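PDB 3K96: glycerol-3-phosphate dehydrogenase [NAD(P)+] from Coxiella burnetii, which probably catalyses the NAD(P)H-dependent reduction of dihydroxyacetone phosphate to sn-glycerol 3-phosphate, the precursor from which membrane phospholipids are made. Local coordinates for residues A45-R50 / Y81-L87; Y60-H64 / N75-P79; N203-V209 / F254-T260; E246-L250 / I323-T328. All blocks are in the same frame, centred on the assembly; numbering follows the deposited sequence. Where two conformers were deposited one is given.

Contact 1 (A45-R50 / Y81-L87)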
loop_
_atom_site.group_PDB
_atom_site.type_symbol
_atom_site.label_atom_id
_atom_site.label_comp_id
_atom_site.label_asym_id
_atom_site.label_seq_id
_atom_site.Cartn_x
_atom_site.Cartn_y
_atom_site.Cartn_z
ATOM N N ALA A 45 -6.589 -14.270 -21.683
ATOM C CA ALA A 45 -6.744 -15.225 -22.787
ATOM C C ALA A 45 -5.473 -16.032 -22.970
ATOM O O ALA A 45 -5.531 -17.231 -23.287
ATOM C CB ALA A 45 -7.140 -14.494 -24.094
ATOM N N LEU A 46 -4.315 -15.388 -22.754
ATOM C CA LEU A 46 -3.035 -16.073 -22.865
ATOM C C LEU A 46 -2.827 -17.043 -21.735
ATOM O O LEU A 46 -2.325 -18.138 -21.943
ATOM C CB LEU A 46 -1.856 -15.086 -22.882
ATOM C CG LEU A 46 -1.659 -14.273 -24.145
ATOM C CD1 LEU A 46 -0.605 -13.197 -23.937
ATOM C CD2 LEU A 46 -1.292 -15.235 -25.290
ATOM N N VAL A 47 -3.153 -16.630 -20.511
ATOM C CA VAL A 47 -2.995 -17.525 -19.380
ATOM C C VAL A 47 -3.722 -18.847 -19.650
ATOM O O VAL A 47 -3.169 -19.921 -19.418
ATOM C CB VAL A 47 -3.535 -16.896 -18.085
ATOM C CG1 VAL A 47 -3.697 -17.946 -17.004
ATOM C CG2 VAL A 47 -2.599 -15.731 -17.621
ATOM N N LEU A 48 -4.960 -18.764 -20.126
ATOM C CA LEU A 48 -5.744 -19.967 -20.400
ATOM C C LEU A 48 -5.269 -20.713 -21.650
ATOM O O LEU A 48 -5.087 -21.923 -21.615
ATOM C CB LEU A 48 -7.236 -19.613 -20.543
ATOM C CG LEU A 48 -7.884 -18.950 -19.314
ATOM C CD1 LEU A 48 -9.301 -18.499 -19.599
ATOM C CD2 LEU A 48 -7.838 -19.871 -18.108
ATOM N N ALA A 49 -5.071 -19.998 -22.751
ATOM C CA ALA A 49 -4.680 -20.639 -24.013
ATOM C C ALA A 49 -3.320 -21.347 -23.894
ATOM O O ALA A 49 -3.114 -22.430 -24.472
ATOM C CB ALA A 49 -4.723 -19.626 -25.203
ATOM N N ARG A 50 -2.411 -20.772 -23.102
ATOM C CA ARG A 50 -1.104 -21.396 -22.882
ATOM C C ARG A 50 -1.188 -22.744 -22.197
ATOM O O ARG A 50 -0.271 -23.554 -22.315
ATOM C CB ARG A 50 -0.171 -20.484 -22.072
ATOM C CG ARG A 50 0.417 -19.348 -22.892
ATOM C CD ARG A 50 0.979 -18.270 -21.979
ATOM N NE ARG A 50 1.560 -17.158 -22.717
ATOM C CZ ARG A 50 1.972 -16.026 -22.149
ATOM N NH1 ARG A 50 1.839 -15.855 -20.834
ATOM N NH2 ARG A 50 2.507 -15.063 -22.887
ATOM N N TYR A 81 3.557 -10.600 -27.505
ATOM C CA TYR A 81 3.090 -11.855 -26.915
ATOM C C TYR A 81 2.176 -12.597 -27.899
ATOM O O TYR A 81 0.948 -12.473 -27.815
ATOM C CB TYR A 81 2.379 -11.592 -25.578
ATOM C CG TYR A 81 3.341 -11.083 -24.554
ATOM C CD1 TYR A 81 4.200 -11.949 -23.912
ATOM C CD2 TYR A 81 3.432 -9.726 -24.262
ATOM C CE1 TYR A 81 5.113 -11.491 -22.992
ATOM C CE2 TYR A 81 4.346 -9.266 -23.351
ATOM C CZ TYR A 81 5.183 -10.160 -22.719
ATOM O OH TYR A 81 6.095 -9.713 -21.802
ATOM N N PRO A 82 2.777 -13.359 -28.836
ATOM C CA PRO A 82 2.025 -14.119 -29.849
ATOM C C PRO A 82 1.031 -15.098 -29.251
ATOM O O PRO A 82 1.269 -15.675 -28.179
ATOM C CB PRO A 82 3.106 -14.908 -30.604
ATOM C CG PRO A 82 4.415 -14.261 -30.246
ATOM C CD PRO A 82 4.222 -13.666 -28.880
ATOM N N PHE A 83 -0.076 -15.276 -29.953
ATOM C CA PHE A 83 -1.099 -16.187 -29.518
ATOM C C PHE A 83 -0.701 -17.652 -29.707
ATOM O O PHE A 83 -0.101 -17.998 -30.691
ATOM C CB PHE A 83 -2.395 -16.000 -30.322
ATOM C CG PHE A 83 -3.042 -14.650 -30.186
ATOM C CD1 PHE A 83 -2.703 -13.780 -29.174
ATOM C CD2 PHE A 83 -4.117 -14.331 -30.996
ATOM C CE1 PHE A 83 -3.345 -12.562 -29.045
ATOM C CE2 PHE A 83 -4.783 -13.133 -30.860
ATOM C CZ PHE A 83 -4.395 -12.241 -29.879
ATOM N N PRO A 84 -1.043 -18.513 -28.743
ATOM C CA PRO A 84 -0.864 -19.940 -28.959
ATOM C C PRO A 84 -1.940 -20.387 -29.967
ATOM O O PRO A 84 -2.883 -19.640 -30.236
ATOM C CB PRO A 84 -1.139 -20.556 -27.587
ATOM C CG PRO A 84 -1.027 -19.443 -26.625
ATOM C CD PRO A 84 -1.354 -18.191 -27.346
ATOM N N GLU A 85 -1.802 -21.581 -30.525
ATOM C CA GLU A 85 -2.759 -22.055 -31.525
ATOM C C GLU A 85 -4.210 -22.118 -31.000
ATOM O O GLU A 85 -5.143 -21.906 -31.751
ATOM C CB GLU A 85 -2.298 -23.433 -32.064
ATOM C CG GLU A 85 -3.168 -24.028 -33.189
ATOM C CD GLU A 85 -3.221 -23.141 -34.439
ATOM O OE1 GLU A 85 -4.151 -23.322 -35.275
ATOM O OE2 GLU A 85 -2.340 -22.249 -34.579
ATOM N N THR A 86 -4.390 -22.358 -29.702
ATOM C CA THR A 86 -5.735 -22.490 -29.111
ATOM C C THR A 86 -6.466 -21.171 -28.846
ATOM O O THR A 86 -7.627 -21.184 -28.404
ATOM C CB THR A 86 -5.700 -23.334 -27.835
ATOM O OG1 THR A 86 -4.715 -22.806 -26.937
ATOM C CG2 THR A 86 -5.349 -24.800 -28.171
ATOM N N LEU A 87 -5.805 -20.049 -29.135
ATOM C CA LEU A 87 -6.394 -18.733 -28.945
ATOM C C LEU A 87 -6.747 -18.124 -30.293
ATOM O O LEU A 87 -5.867 -17.908 -31.130
ATOM C CB LEU A 87 -5.424 -17.828 -28.188
ATOM C CG LEU A 87 -5.759 -16.344 -28.029
ATOM C CD1 LEU A 87 -7.167 -16.088 -27.560
ATOM C CD2 LEU A 87 -4.742 -15.725 -27.064
HETATM O O HOH W 1 2.819 -14.996 -25.706
#
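The end of helix 39-49 approaches the irregular chain 81-87 most closely where the CA atoms of Ala49 and Thr86 are 5.5 Å apart, with Pro84 to Leu87 folded into a type I turn beneath the helix. Leu46 and Ala49 share the apolar packing, and the two methyls of Leu46 divide their partners. CD1 meets CB of Tyr81 at 3.8 Å, while CD2 drops to CD of Pro84 at 3.6 Å and also reaches CD2 of Leu87. Its CG stands beside the backbone N (chi1 -73°), and from there the branch runs at about a right angle to both Tyr81 and the proline ring. One turn further on, Ala49 sets CB against CB of Leu87 at 3.6 Å and against CG of Pro84; Ala45 CB closes the row on CD1 of Leu87. CD2 of Leu87 in turn lies over one face of the Phe83 ring, toward its rim. Arg50 runs out extended from CG to NE, passing CG of Pro84, and carries its guanidinium over CB of Leu46. CD1 of Tyr81 comes to the guanidinium edge, 3.7 Å from NH2, the two planes being 63° apart. That same NH2 gives a hydrogen bond to a water at 2.8 Å, which donates to O of Pro82, and another to the carbonyl of Ala169. Aliphatic packing therefore joins the first helix of the Rossmann-type domain to the approach to strand 87-90, while the exposed arginine links the helix end through water to Pro82 and directly to Ala169.

Contact 2 (Y60-H64 / N75-P79); sequences YESDH and NRYLP
Arg76 reaches across to two acids at once. Its NH2 donates to OD2 of Asp63 at 2.7 Å (N-H...O angle 157°) in one of two conformers modelled for this acid, so the link is less certain; the oxygen lies in the guanidinium plane, yet the nitrogen stands directly above the carboxylate plane. NH1 forms a weaker, more bent salt bridge to OE2 of Glu61 at 3.0 Å (133°). The hydroxyl of Tyr77 donates to this same OE2 at 3.2 Å, on its syn lone pair. Beneath these polar ends lies His64: its CB covers one guanidinium face, and its CD2 is 3.5 Å from CD of Arg76. The edge of Tyr77 points at the imidazole face in an offset T-shaped pair, centroids 5.4 Å apart and planes at 84°.

A second shell fixes these groups. In the same Asp63 conformer a water joins OD1 to NH1 of Arg76, and Glu67 adds a salt bridge to NH2. The imidazole is held at both nitrogens, by Ser59 and Asn74, and Asn74 also receives the backbone N of Tyr77, whose carbonyl bonds to Ser39, a predicted NADPH-binding residue. Glu61 and Glu67, with Asp63 at least part of the time, probably stabilise the guanidinium charge, and the salt bridges tie the loop after helix 62-71 back to that helix.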
loop_
_atom_site.group_PDB
_atom_site.type_symbol
_atom_site.label_atom_id
_atom_site.label_comp_id
_atom_site.label_asym_id
_atom_site.label_seq_id
_atom_site.Cartn_x
_atom_site.Cartn_y
_atom_site.Cartn_z
ATOM N N TYR A 60 -14.923 -5.521 -29.975
ATOM C CA TYR A 60 -15.944 -4.738 -30.685
ATOM C C TYR A 60 -15.351 -3.756 -31.726
ATOM O O TYR A 60 -16.090 -3.224 -32.560
ATOM C CB TYR A 60 -16.890 -4.018 -29.714
ATOM C CG TYR A 60 -16.234 -3.234 -28.589
ATOM C CD1 TYR A 60 -15.813 -1.931 -28.781
ATOM C CD2 TYR A 60 -16.089 -3.795 -27.319
ATOM C CE1 TYR A 60 -15.237 -1.212 -27.753
ATOM C CE2 TYR A 60 -15.511 -3.092 -26.287
ATOM C CZ TYR A 60 -15.088 -1.797 -26.503
ATOM O OH TYR A 60 -14.514 -1.082 -25.476
ATOM N N GLU A 61 -14.033 -3.527 -31.673
ATOM C CA GLU A 61 -13.326 -2.689 -32.658
ATOM C C GLU A 61 -13.025 -3.650 -33.847
ATOM O O GLU A 61 -12.063 -4.401 -33.811
ATOM C CB GLU A 61 -12.038 -2.120 -32.021
ATOM C CG GLU A 61 -12.231 -1.418 -30.626
ATOM C CD GLU A 61 -10.897 -1.089 -29.872
ATOM O OE1 GLU A 61 -10.939 -0.539 -28.743
ATOM O OE2 GLU A 61 -9.805 -1.388 -30.397
ATOM N N SER A 62 -13.858 -3.648 -34.892
ATOM C CA SER A 62 -13.740 -4.632 -36.036
ATOM C C SER A 62 -12.408 -4.721 -36.835
ATOM O O SER A 62 -11.990 -5.829 -37.275
ATOM C CB SER A 62 -14.916 -4.440 -36.997
ATOM O OG SER A 62 -16.139 -4.644 -36.297
ATOM N N ASP A 63 -11.785 -3.568 -37.046
ATOM C CA ASP A 63 -10.502 -3.507 -37.709
ATOM C C ASP A 63 -9.455 -4.199 -36.822
ATOM O O ASP A 63 -8.433 -4.676 -37.300
ATOM C CB ASP A 63 -10.131 -2.043 -37.960
ATOM C CG ASP A 63 -10.400 -1.149 -36.741
ATOM O OD1 ASP A 63 -11.223 -1.532 -35.873
ATOM O OD2 ASP A 63 -9.798 -0.050 -36.662
ATOM N N HIS A 64 -9.747 -4.261 -35.526
ATOM C CA HIS A 64 -8.859 -4.880 -34.532
ATOM C C HIS A 64 -8.798 -6.403 -34.695
ATOM O O HIS A 64 -7.717 -6.979 -34.673
ATOM C CB HIS A 64 -9.312 -4.450 -33.124
ATOM C CG HIS A 64 -8.410 -4.900 -32.020
ATOM N ND1 HIS A 64 -8.877 -5.199 -30.756
ATOM C CD2 HIS A 64 -7.081 -5.141 -31.995
ATOM C CE1 HIS A 64 -7.867 -5.583 -29.998
ATOM N NE2 HIS A 64 -6.766 -5.554 -30.724
ATOM N N ASN A 75 -1.304 -6.486 -31.358
ATOM C CA ASN A 75 -0.401 -5.358 -31.415
ATOM C C ASN A 75 -0.948 -4.079 -30.828
ATOM O O ASN A 75 -0.197 -3.314 -30.250
ATOM C CB ASN A 75 0.125 -5.130 -32.836
ATOM C CG ASN A 75 1.333 -5.991 -33.144
ATOM O OD1 ASN A 75 2.141 -6.273 -32.260
ATOM N ND2 ASN A 75 1.475 -6.402 -34.397
ATOM N N ARG A 76 -2.240 -3.835 -30.936
ATOM C CA ARG A 76 -2.764 -2.612 -30.356
ATOM C C ARG A 76 -2.638 -2.533 -28.867
ATOM O O ARG A 76 -2.394 -1.458 -28.354
ATOM C CB ARG A 76 -4.249 -2.434 -30.615
ATOM C CG ARG A 76 -4.605 -2.143 -32.005
ATOM C CD ARG A 76 -6.061 -1.772 -32.115
ATOM N NE ARG A 76 -6.400 -1.655 -33.519
ATOM C CZ ARG A 76 -7.586 -1.287 -33.975
ATOM N NH1 ARG A 76 -8.577 -0.990 -33.136
ATOM N NH2 ARG A 76 -7.776 -1.213 -35.280
ATOM N N TYR A 77 -2.833 -3.653 -28.167
ATOM C CA TYR A 77 -2.884 -3.612 -26.703
ATOM C C TYR A 77 -1.935 -4.518 -25.933
ATOM O O TYR A 77 -1.753 -4.312 -24.753
ATOM C CB TYR A 77 -4.344 -3.841 -26.226
ATOM C CG TYR A 77 -5.320 -2.811 -26.760
ATOM C CD1 TYR A 77 -5.276 -1.502 -26.322
ATOM C CD2 TYR A 77 -6.286 -3.148 -27.695
ATOM C CE1 TYR A 77 -6.147 -0.548 -26.821
ATOM C CE2 TYR A 77 -7.173 -2.203 -28.194
ATOM C CZ TYR A 77 -7.094 -0.905 -27.754
ATOM O OH TYR A 77 -7.962 0.058 -28.235
ATOM N N LEU A 78 -1.338 -5.511 -26.568
ATOM C CA LEU A 78 -0.397 -6.380 -25.868
ATOM C C LEU A 78 0.624 -6.916 -26.874
ATOM O O LEU A 78 0.697 -8.129 -27.123
ATOM C CB LEU A 78 -1.132 -7.537 -25.163
ATOM C CG LEU A 78 -0.401 -8.284 -24.035
ATOM C CD1 LEU A 78 -0.186 -7.337 -22.860
ATOM C CD2 LEU A 78 -1.177 -9.526 -23.559
ATOM N N PRO A 79 1.413 -6.003 -27.473
ATOM C CA PRO A 79 2.406 -6.418 -28.449
ATOM C C PRO A 79 3.491 -7.251 -27.801
ATOM O O PRO A 79 3.703 -7.150 -26.584
ATOM C CB PRO A 79 2.984 -5.084 -28.961
ATOM C CG PRO A 79 2.765 -4.114 -27.841
ATOM C CD PRO A 79 1.434 -4.546 -27.240
HETATM O O HOH W 2 -10.850 0.676 -34.042
#

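Contact 3 (N203-V209 / F254-T260)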
loop_
_atom_site.group_PDB
_atom_site.type_symbol
_atom_site.label_atom_id
_atom_site.label_comp_id
_atom_site.label_asym_id
_atom_site.label_seq_id
_atom_site.Cartn_x
_atom_site.Cartn_y
_atom_site.Cartn_z
ATOM N N ASN A 203 -12.828 -16.070 -2.816
ATOM C CA ASN A 203 -13.268 -14.997 -1.960
ATOM C C ASN A 203 -14.802 -15.073 -1.962
ATOM O O ASN A 203 -15.430 -15.323 -2.979
ATOM C CB ASN A 203 -12.686 -13.663 -2.452
ATOM C CG ASN A 203 -13.246 -12.464 -1.730
ATOM O OD1 ASN A 203 -14.447 -12.337 -1.577
ATOM N ND2 ASN A 203 -12.379 -11.543 -1.345
ATOM N N ASP A 204 -15.379 -14.890 -0.788
ATOM C CA ASP A 204 -16.805 -15.014 -0.575
ATOM C C ASP A 204 -17.585 -13.692 -0.678
ATOM O O ASP A 204 -18.770 -13.658 -0.378
ATOM C CB ASP A 204 -17.002 -15.505 0.874
ATOM C CG ASP A 204 -16.581 -14.428 1.935
ATOM O OD1 ASP A 204 -15.498 -13.804 1.798
ATOM O OD2 ASP A 204 -17.334 -14.211 2.919
ATOM N N ASP A 205 -16.949 -12.621 -1.123
ATOM C CA ASP A 205 -17.580 -11.317 -1.075
ATOM C C ASP A 205 -17.599 -10.601 -2.405
ATOM O O ASP A 205 -16.866 -9.633 -2.617
ATOM C CB ASP A 205 -16.796 -10.501 -0.036
ATOM C CG ASP A 205 -17.286 -9.079 0.106
ATOM O OD1 ASP A 205 -18.467 -8.787 -0.199
ATOM O OD2 ASP A 205 -16.465 -8.248 0.549
ATOM N N MET A 206 -18.461 -11.053 -3.305
ATOM C CA MET A 206 -18.533 -10.446 -4.623
ATOM C C MET A 206 -18.789 -8.928 -4.544
ATOM O O MET A 206 -18.143 -8.135 -5.219
ATOM C CB MET A 206 -19.602 -11.151 -5.445
ATOM C CG MET A 206 -19.811 -10.623 -6.823
ATOM S SD MET A 206 -20.872 -11.733 -7.835
ATOM C CE MET A 206 -19.915 -13.186 -7.898
ATOM N N ILE A 207 -19.712 -8.520 -3.706
ATOM C CA ILE A 207 -20.040 -7.107 -3.645
ATOM C C ILE A 207 -18.861 -6.260 -3.151
ATOM O O ILE A 207 -18.587 -5.222 -3.719
ATOM C CB ILE A 207 -21.328 -6.842 -2.855
ATOM C CG1 ILE A 207 -21.734 -5.395 -3.013
ATOM C CG2 ILE A 207 -21.164 -7.221 -1.380
ATOM C CD1 ILE A 207 -23.212 -5.185 -2.886
ATOM N N GLY A 208 -18.140 -6.738 -2.152
ATOM C CA GLY A 208 -17.000 -6.011 -1.629
ATOM C C GLY A 208 -15.911 -5.906 -2.678
ATOM O O GLY A 208 -15.305 -4.850 -2.846
ATOM N N VAL A 209 -15.663 -7.013 -3.386
ATOM C CA VAL A 209 -14.661 -7.047 -4.433
ATOM C C VAL A 209 -15.001 -6.033 -5.532
ATOM O O VAL A 209 -14.139 -5.279 -6.000
ATOM C CB VAL A 209 -14.487 -8.506 -5.026
ATOM C CG1 VAL A 209 -13.665 -8.487 -6.293
ATOM C CG2 VAL A 209 -13.848 -9.431 -3.982
ATOM N N PHE A 254 -22.769 -1.331 1.495
ATOM C CA PHE A 254 -23.425 -2.317 0.626
ATOM C C PHE A 254 -23.310 -3.771 1.133
ATOM O O PHE A 254 -23.671 -4.707 0.427
ATOM C CB PHE A 254 -22.933 -2.186 -0.808
ATOM C CG PHE A 254 -23.539 -1.035 -1.530
ATOM C CD1 PHE A 254 -23.077 0.247 -1.318
ATOM C CD2 PHE A 254 -24.601 -1.230 -2.404
ATOM C CE1 PHE A 254 -23.653 1.315 -1.958
ATOM C CE2 PHE A 254 -25.179 -0.167 -3.055
ATOM C CZ PHE A 254 -24.701 1.118 -2.832
ATOM N N GLY A 255 -22.810 -3.961 2.347
ATOM C CA GLY A 255 -22.703 -5.308 2.912
ATOM C C GLY A 255 -21.457 -6.127 2.571
ATOM O O GLY A 255 -21.423 -7.340 2.824
ATOM N N GLY A 256 -20.442 -5.492 1.990
ATOM C CA GLY A 256 -19.183 -6.181 1.694
ATOM C C GLY A 256 -18.427 -6.440 2.983
ATOM O O GLY A 256 -18.895 -6.055 4.041
ATOM N N LYS A 257 -17.256 -7.069 2.901
ATOM C CA LYS A 257 -16.476 -7.432 4.101
ATOM C C LYS A 257 -15.143 -6.694 4.225
ATOM O O LYS A 257 -14.506 -6.420 3.212
ATOM C CB LYS A 257 -16.127 -8.915 4.028
ATOM C CG LYS A 257 -17.245 -9.838 3.600
ATOM C CD LYS A 257 -18.356 -9.973 4.624
ATOM C CE LYS A 257 -19.345 -11.054 4.165
ATOM N NZ LYS A 257 -20.396 -11.296 5.152
ATOM N N GLN A 258 -14.691 -6.424 5.463
ATOM C CA GLN A 258 -13.393 -5.752 5.686
ATOM C C GLN A 258 -12.232 -6.657 5.223
ATOM O O GLN A 258 -11.190 -6.175 4.774
ATOM C CB GLN A 258 -13.208 -5.327 7.162
ATOM C CG GLN A 258 -13.073 -6.495 8.178
ATOM C CD GLN A 258 -12.938 -6.052 9.664
ATOM O OE1 GLN A 258 -12.331 -5.021 9.979
ATOM N NE2 GLN A 258 -13.490 -6.866 10.575
ATOM N N GLU A 259 -12.419 -7.964 5.349
ATOM C CA GLU A 259 -11.420 -8.917 4.907
ATOM C C GLU A 259 -11.112 -8.696 3.418
ATOM O O GLU A 259 -10.000 -8.973 2.949
ATOM C CB GLU A 259 -11.896 -10.367 5.133
ATOM C CG GLU A 259 -11.962 -10.832 6.609
ATOM C CD GLU A 259 -13.105 -10.219 7.411
ATOM O OE1 GLU A 259 -14.153 -9.887 6.817
ATOM O OE2 GLU A 259 -12.959 -10.095 8.652
ATOM N N THR A 260 -12.100 -8.213 2.672
ATOM C CA THR A 260 -11.909 -7.950 1.259
ATOM C C THR A 260 -11.097 -6.680 1.119
ATOM O O THR A 260 -10.196 -6.568 0.291
ATOM C CB THR A 260 -13.238 -7.801 0.528
ATOM O OG1 THR A 260 -13.969 -9.017 0.664
ATOM C CG2 THR A 260 -13.010 -7.518 -0.942
HETATM O O HOH W 3 -20.374 -10.063 1.030
#
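Asp205 is the N-cap of helix 206-228, and its carboxylate faces Lys257, the N-cap residue of helix 258-261, so two helix starts meet through one side chain. CG lies anti to the backbone N (chi1 178°), carrying the carboxylate toward 254-260, and chi2 (25°) sets OD1 toward its own helix and OD2 across the contact. OD1 accepts from N of Gly208 at 2.8 Å, the capping bond, with the donor well above the carboxylate plane. OD2 takes two donors: the hydroxyl of Thr260 at 2.6 Å, on the anti lone pair, and N of Lys257 at 2.7 Å, again from above the plane. Thr260 crosses Asp205 obliquely, and its other branch, CG2, packs at about a right angle on CG2 of Val209.

Between these groups the backbones close up. Gly208 and Gly256 bring their CA atoms to 4.0 Å, the two backbones packing directly with no side chain between. Gly255, with positive phi, completes the Schellman motif that ends helix 233-253. On the far side of the glycines from Thr260, Ile207 crosses Phe254 at about a right angle, its CD1 3.7 Å from CB of Phe254. The contact thus sets the start of helix 206-228, which follows strand 198-203, against the turn between helices 233-253 and 258-261. Just ahead of the cap, an Asx turn steadies the entry: OD1 of Asn203 accepts from N of Asp205 at 2.6 Å.

Contact 4 (E246-L250 / I323-T328); sequences EMGRL and IEMPLT
The carboxylate of Glu246 meets the first turn of helix 326-336 through both oxygens, each using its syn lone pair toward a backbone N-H: OE2 takes N of Leu327 at 2.8 Å and OE1 takes N of Thr328 at 2.9 Å. The hydroxyl of Thr328 adds a third bond, reaching OE1 at 2.8 Å nearly along its C-O axis. The other flat group, the Arg249 guanidinium, has OE1 of Glu324 over one face; at 4.5 Å from NH2 this is an attraction of charges alone, with no N-H directed at it. NH2 instead donates to O of Glu324 at 2.6 Å, the oxygen lying 22° out of the guanidinium plane, a bend at chi3 (-59°) having turned the chain back to that carbonyl.

Glu246 places CG between its backbone N and carbonyl carbon (chi1 67°) and then extends past Met325, which it crosses at about a right angle; Met325 lays CB against OE1 and CE against the carbonyl of Glu246. Farther along, CD1 of Leu250 meets CD1 of Ile323 at 3.6 Å. Glu246 is buried, its carboxylate met by two backbone N-H groups and a hydroxyl, and the helix dipole would probably help stabilise its charge. An acid from helix 233-253 thus accepts from the first-turn N-H groups of helix 326-336, a helix-to-helix tie within the all-helical C-terminal part of the dehydrogenase.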
loop_
_atom_site.group_PDB
_atom_site.type_symbol
_atom_site.label_atom_id
_atom_site.label_comp_id
_atom_site.label_asym_id
_atom_site.label_seq_id
_atom_site.Cartn_x
_atom_site.Cartn_y
_atom_site.Cartn_z
ATOM N N GLU A 246 -12.351 5.409 2.796
ATOM C CA GLU A 246 -13.632 5.649 2.095
ATOM C C GLU A 246 -14.052 4.453 1.262
ATOM O O GLU A 246 -15.255 4.219 1.068
ATOM C CB GLU A 246 -13.668 6.971 1.299
ATOM C CG GLU A 246 -12.785 7.098 0.121
ATOM C CD GLU A 246 -12.735 8.550 -0.383
ATOM O OE1 GLU A 246 -13.176 8.811 -1.521
ATOM O OE2 GLU A 246 -12.278 9.436 0.383
ATOM N N MET A 247 -13.074 3.698 0.773
ATOM C CA MET A 247 -13.370 2.477 0.038
ATOM C C MET A 247 -14.118 1.553 1.042
ATOM O O MET A 247 -15.139 0.976 0.718
ATOM C CB MET A 247 -12.083 1.818 -0.470
ATOM C CG MET A 247 -12.279 0.541 -1.294
ATOM S SD MET A 247 -10.706 -0.259 -1.744
ATOM C CE MET A 247 -10.067 0.913 -2.932
ATOM N N GLY A 248 -13.627 1.485 2.277
ATOM C CA GLY A 248 -14.239 0.633 3.307
ATOM C C GLY A 248 -15.660 1.052 3.656
ATOM O O GLY A 248 -16.539 0.201 3.882
ATOM N N ARG A 249 -15.895 2.364 3.681
ATOM C CA ARG A 249 -17.218 2.902 3.984
ATOM C C ARG A 249 -18.236 2.481 2.912
ATOM O O ARG A 249 -19.352 2.050 3.216
ATOM C CB ARG A 249 -17.156 4.429 4.103
ATOM C CG ARG A 249 -18.435 5.033 4.623
ATOM C CD ARG A 249 -18.306 6.545 4.967
ATOM N NE ARG A 249 -17.276 6.800 5.971
ATOM C CZ ARG A 249 -16.105 7.385 5.746
ATOM N NH1 ARG A 249 -15.258 7.542 6.753
ATOM N NH2 ARG A 249 -15.782 7.844 4.541
ATOM N N LEU A 250 -17.847 2.621 1.660
ATOM C CA LEU A 250 -18.685 2.230 0.562
ATOM C C LEU A 250 -18.977 0.718 0.618
ATOM O O LEU A 250 -20.130 0.285 0.491
ATOM C CB LEU A 250 -18.002 2.577 -0.747
ATOM C CG LEU A 250 -18.804 2.249 -2.010
ATOM C CD1 LEU A 250 -20.094 3.045 -2.019
ATOM C CD2 LEU A 250 -17.979 2.522 -3.273
ATOM N N ILE A 323 -23.209 8.835 1.245
ATOM C CA ILE A 323 -21.982 8.219 1.689
ATOM C C ILE A 323 -20.862 9.220 1.565
ATOM O O ILE A 323 -20.639 9.777 0.502
ATOM C CB ILE A 323 -21.623 6.999 0.839
ATOM C CG1 ILE A 323 -22.785 6.005 0.823
ATOM C CG2 ILE A 323 -20.380 6.341 1.377
ATOM C CD1 ILE A 323 -22.510 4.782 -0.027
ATOM N N GLU A 324 -20.153 9.438 2.657
ATOM C CA GLU A 324 -19.053 10.366 2.657
ATOM C C GLU A 324 -17.796 9.742 2.053
ATOM O O GLU A 324 -17.275 8.757 2.570
ATOM C CB GLU A 324 -18.717 10.816 4.068
ATOM C CG GLU A 324 -17.628 11.902 4.028
ATOM C CD GLU A 324 -17.076 12.278 5.389
ATOM O OE1 GLU A 324 -17.429 11.613 6.389
ATOM O OE2 GLU A 324 -16.274 13.239 5.445
ATOM N N MET A 325 -17.305 10.341 0.973
ATOM C CA MET A 325 -16.109 9.865 0.294
ATOM C C MET A 325 -15.358 11.102 -0.145
ATOM O O MET A 325 -15.523 11.554 -1.273
ATOM C CB MET A 325 -16.497 9.005 -0.925
ATOM C CG MET A 325 -17.439 7.872 -0.583
ATOM S SD MET A 325 -17.632 6.732 -1.970
ATOM C CE MET A 325 -15.949 6.084 -2.052
ATOM N N PRO A 326 -14.539 11.664 0.765
ATOM C CA PRO A 326 -13.817 12.922 0.533
ATOM C C PRO A 326 -12.864 12.941 -0.641
ATOM O O PRO A 326 -12.851 13.934 -1.369
ATOM C CB PRO A 326 -13.050 13.178 1.853
ATOM C CG PRO A 326 -13.530 12.143 2.839
ATOM C CD PRO A 326 -14.377 11.133 2.132
ATOM N N LEU A 327 -12.049 11.902 -0.826
ATOM C CA LEU A 327 -11.141 11.900 -1.970
ATOM C C LEU A 327 -11.912 11.882 -3.285
ATOM O O LEU A 327 -11.600 12.650 -4.199
ATOM C CB LEU A 327 -10.096 10.776 -1.942
ATOM C CG LEU A 327 -8.889 11.038 -1.026
ATOM C CD1 LEU A 327 -9.301 11.127 0.438
ATOM C CD2 LEU A 327 -7.800 9.980 -1.223
ATOM N N THR A 328 -12.921 11.023 -3.368
ATOM C CA THR A 328 -13.728 10.899 -4.587
ATOM C C THR A 328 -14.421 12.212 -4.908
ATOM O O THR A 328 -14.480 12.616 -6.053
ATOM C CB THR A 328 -14.788 9.806 -4.421
ATOM O OG1 THR A 328 -14.124 8.559 -4.160
ATOM C CG2 THR A 328 -15.669 9.721 -5.657
#

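In the fold
Contacts 1 and 2 belong to the nucleotide-binding half, contacts 3 and 4 to the helical half; the centres of 1 and 4 lie about 39 Å apart. Each pair touches internally: Leu46 CD1 meets Leu78 CD2 at 3.7 Å, and Phe254 CE1 meets Ile323 CD1 at 4.1 Å. Contact 4 uses helix 233-253 itself, contact 3 the turn that follows it. Contact 2, at the surface, relies on salt bridges and water, whereas the partly buried contact 1 is mainly aliphatic. In both helical contacts an acid receives backbone N-H groups at a helix start, in a more buried setting in contact 4.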